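Local coordinates for rhomboid protease GlpG (Haemophilus influenzae, PDB 2NR9), which probably cleaves transmembrane segments of substrate proteins within the lipid bilayer, as an intramembrane serine protease using a serine-histidine catalytic dyad, at residues Glu81-Gly85 against His135-Leu139; Arg129-Asn133 against Ser184-Lys188. The protein carries 2 engineered substitutions. All coordinates share one frame; numbering follows the deposited sequence.

Contact 1: residues Glu81-Gly85 against His135-Leu139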
# COMPACT_ATOMS: atom_id res chain seq x y z
N GLU A 81 5.89 9.83 -4.11
CA GLU A 81 6.84 9.80 -5.21
C GLU A 81 7.31 11.20 -5.60
O GLU A 81 8.51 11.44 -5.74
CB GLU A 81 6.25 9.09 -6.43
CG GLU A 81 7.22 9.01 -7.59
CD GLU A 81 6.86 7.92 -8.56
OE1 GLU A 81 5.68 7.53 -8.60
OE2 GLU A 81 7.76 7.45 -9.28
N ARG A 82 6.37 12.12 -5.76
CA ARG A 82 6.70 13.49 -6.15
C ARG A 82 7.41 14.27 -5.06
O ARG A 82 8.11 15.24 -5.34
CB ARG A 82 5.46 14.24 -6.62
CG ARG A 82 4.96 13.84 -7.99
CD ARG A 82 3.75 14.67 -8.42
NE ARG A 82 2.52 14.28 -7.72
CZ ARG A 82 2.04 14.91 -6.65
NH1 ARG A 82 2.66 15.98 -6.16
NH2 ARG A 82 0.92 14.48 -6.08
N THR A 83 7.27 13.82 -3.82
CA THR A 83 7.86 14.54 -2.70
C THR A 83 9.19 13.95 -2.20
O THR A 83 10.13 14.70 -1.90
CB THR A 83 6.86 14.70 -1.55
OG1 THR A 83 5.65 15.27 -2.05
CG2 THR A 83 7.43 15.60 -0.47
N PHE A 84 9.29 12.62 -2.14
CA PHE A 84 10.50 11.97 -1.62
C PHE A 84 11.29 11.13 -2.65
O PHE A 84 12.35 10.59 -2.33
CB PHE A 84 10.17 11.10 -0.41
CG PHE A 84 9.33 11.79 0.62
CD1 PHE A 84 7.96 11.59 0.66
CD2 PHE A 84 9.91 12.66 1.53
CE1 PHE A 84 7.19 12.23 1.60
CE2 PHE A 84 9.13 13.31 2.47
CZ PHE A 84 7.77 13.09 2.51
N GLY A 85 10.74 10.97 -3.85
CA GLY A 85 11.43 10.21 -4.89
C GLY A 85 10.80 8.87 -5.24
O GLY A 85 10.06 8.28 -4.45
N HIS A 135 5.26 20.59 6.05
CA HIS A 135 5.65 21.54 5.02
C HIS A 135 5.51 20.89 3.66
O HIS A 135 4.73 21.34 2.82
CB HIS A 135 7.10 22.00 5.22
CG HIS A 135 7.28 22.93 6.38
ND1 HIS A 135 6.81 24.22 6.38
CD2 HIS A 135 7.93 22.77 7.56
CE1 HIS A 135 7.13 24.81 7.51
NE2 HIS A 135 7.81 23.95 8.25
N LEU A 136 6.28 19.83 3.45
CA LEU A 136 6.27 19.09 2.20
C LEU A 136 4.86 18.66 1.76
O LEU A 136 4.70 18.06 0.69
CB LEU A 136 7.22 17.89 2.29
CG LEU A 136 7.42 17.31 3.69
CD1 LEU A 136 6.10 16.82 4.28
CD2 LEU A 136 8.45 16.20 3.68
N PHE A 137 3.86 18.99 2.57
CA PHE A 137 2.47 18.70 2.23
C PHE A 137 1.57 19.87 2.63
O PHE A 137 1.92 20.65 3.52
CB PHE A 137 1.99 17.41 2.89
CG PHE A 137 2.79 16.19 2.51
CD1 PHE A 137 3.56 15.54 3.46
CD2 PHE A 137 2.79 15.72 1.21
CE1 PHE A 137 4.30 14.42 3.12
CE2 PHE A 137 3.53 14.61 0.86
CZ PHE A 137 4.29 13.96 1.82
N ASP A 138 0.41 19.97 1.99
CA ASP A 138 -0.52 21.06 2.27
C ASP A 138 -1.94 20.55 2.50
O ASP A 138 -2.89 21.05 1.89
CB ASP A 138 -0.50 22.08 1.13
CG ASP A 138 0.86 22.72 0.94
OD1 ASP A 138 1.16 23.15 -0.19
OD2 ASP A 138 1.64 22.77 1.91
N LEU A 139 -2.09 19.56 3.37
CA LEU A 139 -3.40 18.99 3.69
C LEU A 139 -3.94 18.12 2.56
O LEU A 139 -3.74 18.42 1.38
CB LEU A 139 -4.40 20.11 4.01
CG LEU A 139 -4.07 21.02 5.19
CD1 LEU A 139 -5.10 22.13 5.32
CD2 LEU A 139 -3.98 20.22 6.48
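T83 and F84, in the last turn of helix 63-84, pack against L136 and F137 of the loop following helix 116-131, an apolar helix-to-loop contact at the end of the fold predicted to face the cytoplasm. The two phenyl rings meet rim to rim, neither lying over the other, with their planes at 61° and CE1 of F84 3.4 Å from CZ of F137. F84 CE1 lies at the edge of the F137 ring, near its plane. Beside this pair, the CD2 methyl of L136 reaches F84 CE2 at 3.2 Å, the side chains crossing at about a right angle. In the rhomboid fold, a bundle of transmembrane helices, this is where helix 63-84 gives way to helix 86-108; G85 makes the bend with positive phi, its N bonded to E81 O, and stands at the N-cap position of the new helix. T83 fills the angle between F84 and the loop. Its OG1 sits beside the backbone N (chi1 -52°), which puts CG2 anti to that nitrogen; the methyl rests 3.8 Å above the plane of the F84 ring, over its centre, and also touches L136 CB at 3.6 Å. The threonine hydroxyl turns back along its own helix to bond M79 O, which satisfies it while OG1 lies 3.7 Å from F137 CE2. Helix 116-131 takes part as well: Y125 makes an edge-to-face pair with the F84 ring, and R129 touches F84, L136 and F137.

Contact 2: residues Arg129-Asn133 against Ser184-Lys188. With PA6 ((R)-2-(formyloxy)-3-(phosphonooxy)propyl pentanoate), chain D.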
# COMPACT_ATOMS: atom_id res chain seq x y z
N ARG A 129 4.41 12.12 8.44
CA ARG A 129 5.29 13.07 7.78
C ARG A 129 4.65 14.45 7.81
O ARG A 129 5.28 15.43 8.20
CB ARG A 129 5.57 12.65 6.34
CG ARG A 129 6.79 11.77 6.18
CD ARG A 129 8.06 12.59 6.36
NE ARG A 129 9.19 11.98 5.68
CZ ARG A 129 10.36 12.57 5.51
NH1 ARG A 129 10.57 13.80 5.96
NH2 ARG A 129 11.33 11.94 4.86
N ASP A 130 3.39 14.52 7.40
CA ASP A 130 2.64 15.77 7.42
C ASP A 130 2.58 16.31 8.85
O ASP A 130 2.87 17.49 9.09
CB ASP A 130 1.23 15.54 6.90
CG ASP A 130 0.41 16.81 6.85
OD1 ASP A 130 -0.71 16.81 7.41
OD2 ASP A 130 0.91 17.82 6.31
N LYS A 131 2.20 15.45 9.78
CA LYS A 131 2.12 15.79 11.20
C LYS A 131 3.42 16.36 11.77
O LYS A 131 3.41 17.31 12.54
CB LYS A 131 1.67 14.57 12.01
CG LYS A 131 2.06 14.58 13.48
CD LYS A 131 1.42 15.72 14.25
CE LYS A 131 1.88 15.71 15.71
NZ LYS A 131 1.36 16.89 16.47
N LEU A 132 4.55 15.78 11.35
CA LEU A 132 5.85 16.20 11.87
C LEU A 132 6.43 17.41 11.14
O LEU A 132 6.11 18.55 11.45
CB LEU A 132 6.84 15.03 11.85
CG LEU A 132 6.48 13.81 12.69
CD1 LEU A 132 7.54 12.72 12.56
CD2 LEU A 132 6.29 14.20 14.16
N ASN A 133 7.31 17.15 10.18
CA ASN A 133 7.97 18.20 9.42
C ASN A 133 6.98 18.98 8.54
O ASN A 133 7.35 19.47 7.47
CB ASN A 133 9.07 17.61 8.54
CG ASN A 133 10.05 16.74 9.34
OD1 ASN A 133 10.81 15.97 8.77
ND2 ASN A 133 10.01 16.87 10.66
N SER A 184 11.57 11.33 9.11
CA SER A 184 11.41 12.65 9.69
C SER A 184 12.63 12.95 10.56
O SER A 184 13.22 14.03 10.46
CB SER A 184 10.13 12.71 10.52
OG SER A 184 9.99 13.98 11.14
N LYS A 185 13.04 11.97 11.36
CA LYS A 185 14.20 12.12 12.23
C LYS A 185 15.48 12.34 11.44
O LYS A 185 16.25 13.26 11.73
CB LYS A 185 14.38 10.91 13.14
CG LYS A 185 15.71 10.94 13.89
CD LYS A 185 15.95 9.70 14.74
CE LYS A 185 17.37 9.74 15.33
NZ LYS A 185 17.63 8.61 16.29
N LEU A 186 15.74 11.46 10.47
CA LEU A 186 16.95 11.55 9.65
C LEU A 186 17.04 12.90 8.94
O LEU A 186 18.13 13.41 8.69
CB LEU A 186 17.00 10.40 8.63
CG LEU A 186 17.06 9.00 9.24
CD1 LEU A 186 17.10 7.94 8.15
CD2 LEU A 186 18.28 8.88 10.16
N ARG A 187 15.87 13.44 8.60
CA ARG A 187 15.76 14.75 7.96
C ARG A 187 16.26 15.84 8.91
O ARG A 187 17.16 16.61 8.57
CB ARG A 187 14.29 14.99 7.60
CG ARG A 187 13.97 16.35 7.02
CD ARG A 187 14.57 16.53 5.65
NE ARG A 187 14.12 17.76 5.02
CZ ARG A 187 14.57 18.22 3.86
NH1 ARG A 187 15.51 17.55 3.21
NH2 ARG A 187 14.10 19.35 3.36
N LYS A 188 15.66 15.90 10.10
CA LYS A 188 16.04 16.87 11.13
C LYS A 188 17.53 16.79 11.46
O LYS A 188 18.22 17.81 11.52
CB LYS A 188 15.22 16.63 12.39
CG LYS A 188 15.72 17.37 13.62
CD LYS A 188 15.07 16.84 14.89
CE LYS A 188 15.72 17.42 16.14
NZ LYS A 188 15.18 16.81 17.40
O32 PA6 D . 16.83 1.48 16.32
C31 PA6 D . 16.08 2.12 15.60
C32 PA6 D . 14.89 2.86 16.18
C33 PA6 D . 15.35 4.21 16.72
C34 PA6 D . 14.74 5.36 15.92
C35 PA6 D . 13.28 5.10 15.63
O31 PA6 D . 16.33 2.17 14.17
C3 PA6 D . 17.49 1.55 13.62
C2 PA6 D . 17.44 1.63 12.09
O21 PA6 D . 16.35 0.85 11.61
C21 PA6 D . 15.01 1.01 12.16
O22 PA6 D . 14.12 0.23 11.86
C1 PA6 D . 17.27 3.09 11.65
O11 PA6 D . 17.94 3.95 12.57
P PA6 D . 17.71 5.55 12.50
O13 PA6 D . 16.64 5.81 13.53
O14 PA6 D . 19.06 6.13 12.84
O12 PA6 D . 17.27 5.79 11.08
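S184 of helix 166-191 packs against L132 and N133, just past the end of helix 116-131, joining the C-terminal parts of the two rhomboid helices that carry the catalytic histidine and serine. With its OG anti to the backbone N (chi1 178°), S184 turns the hydroxyl to the carboxamide of N133: ND2 lies 2.9 Å and OD1 3.2 Å from OG. CD1 of L132 presses on the same side chain, 3.3 Å from S184 CB, a tight carbon pair. One turn of helix on, R187 sets its methylene CG 3.6 Å from N133 OD1. R129, its chain bent at chi2, lays one face of its guanidinium over the S184 backbone, with S184 N 4.0 Å above the plane; its NE makes a weak hydrogen bond to Y125 OH. Between S184 and R187 in sequence, L186 CD2 comes 3.4 Å from phosphate oxygen O12 of a bound PA6. R187 packs through CB and CG, and its charged end makes no clear bond to residues 129-133. The contact therefore relies less on charge than on close fit, one small hydroxyl lying near both polar atoms of the N133 carboxamide with the L132 methyl pressed against the same side chain.

In the fold
Contacts 1 and 2 lie side by side, their centres 11 Å apart, and R129 joins them. Its CZ is 3.4 Å from F84 CE2, while its NH1 lies 3.9 Å from L136 CD2, so the arginine that packs over helix 166-191 in contact 2 also borders the apolar cluster of contact 1. F137 adds a further touch, its CB 3.6 Å from D130 OD2. The four segments alternate along the chain. The side chain of R129 is about 7 Å, and that of F84 about 9 Å, from a bound PQE. Neither contact belongs to the active site: the nucleophile S116 opens helix 116-131, whose other end lies here, and H169 sits near the start of helix 166-191.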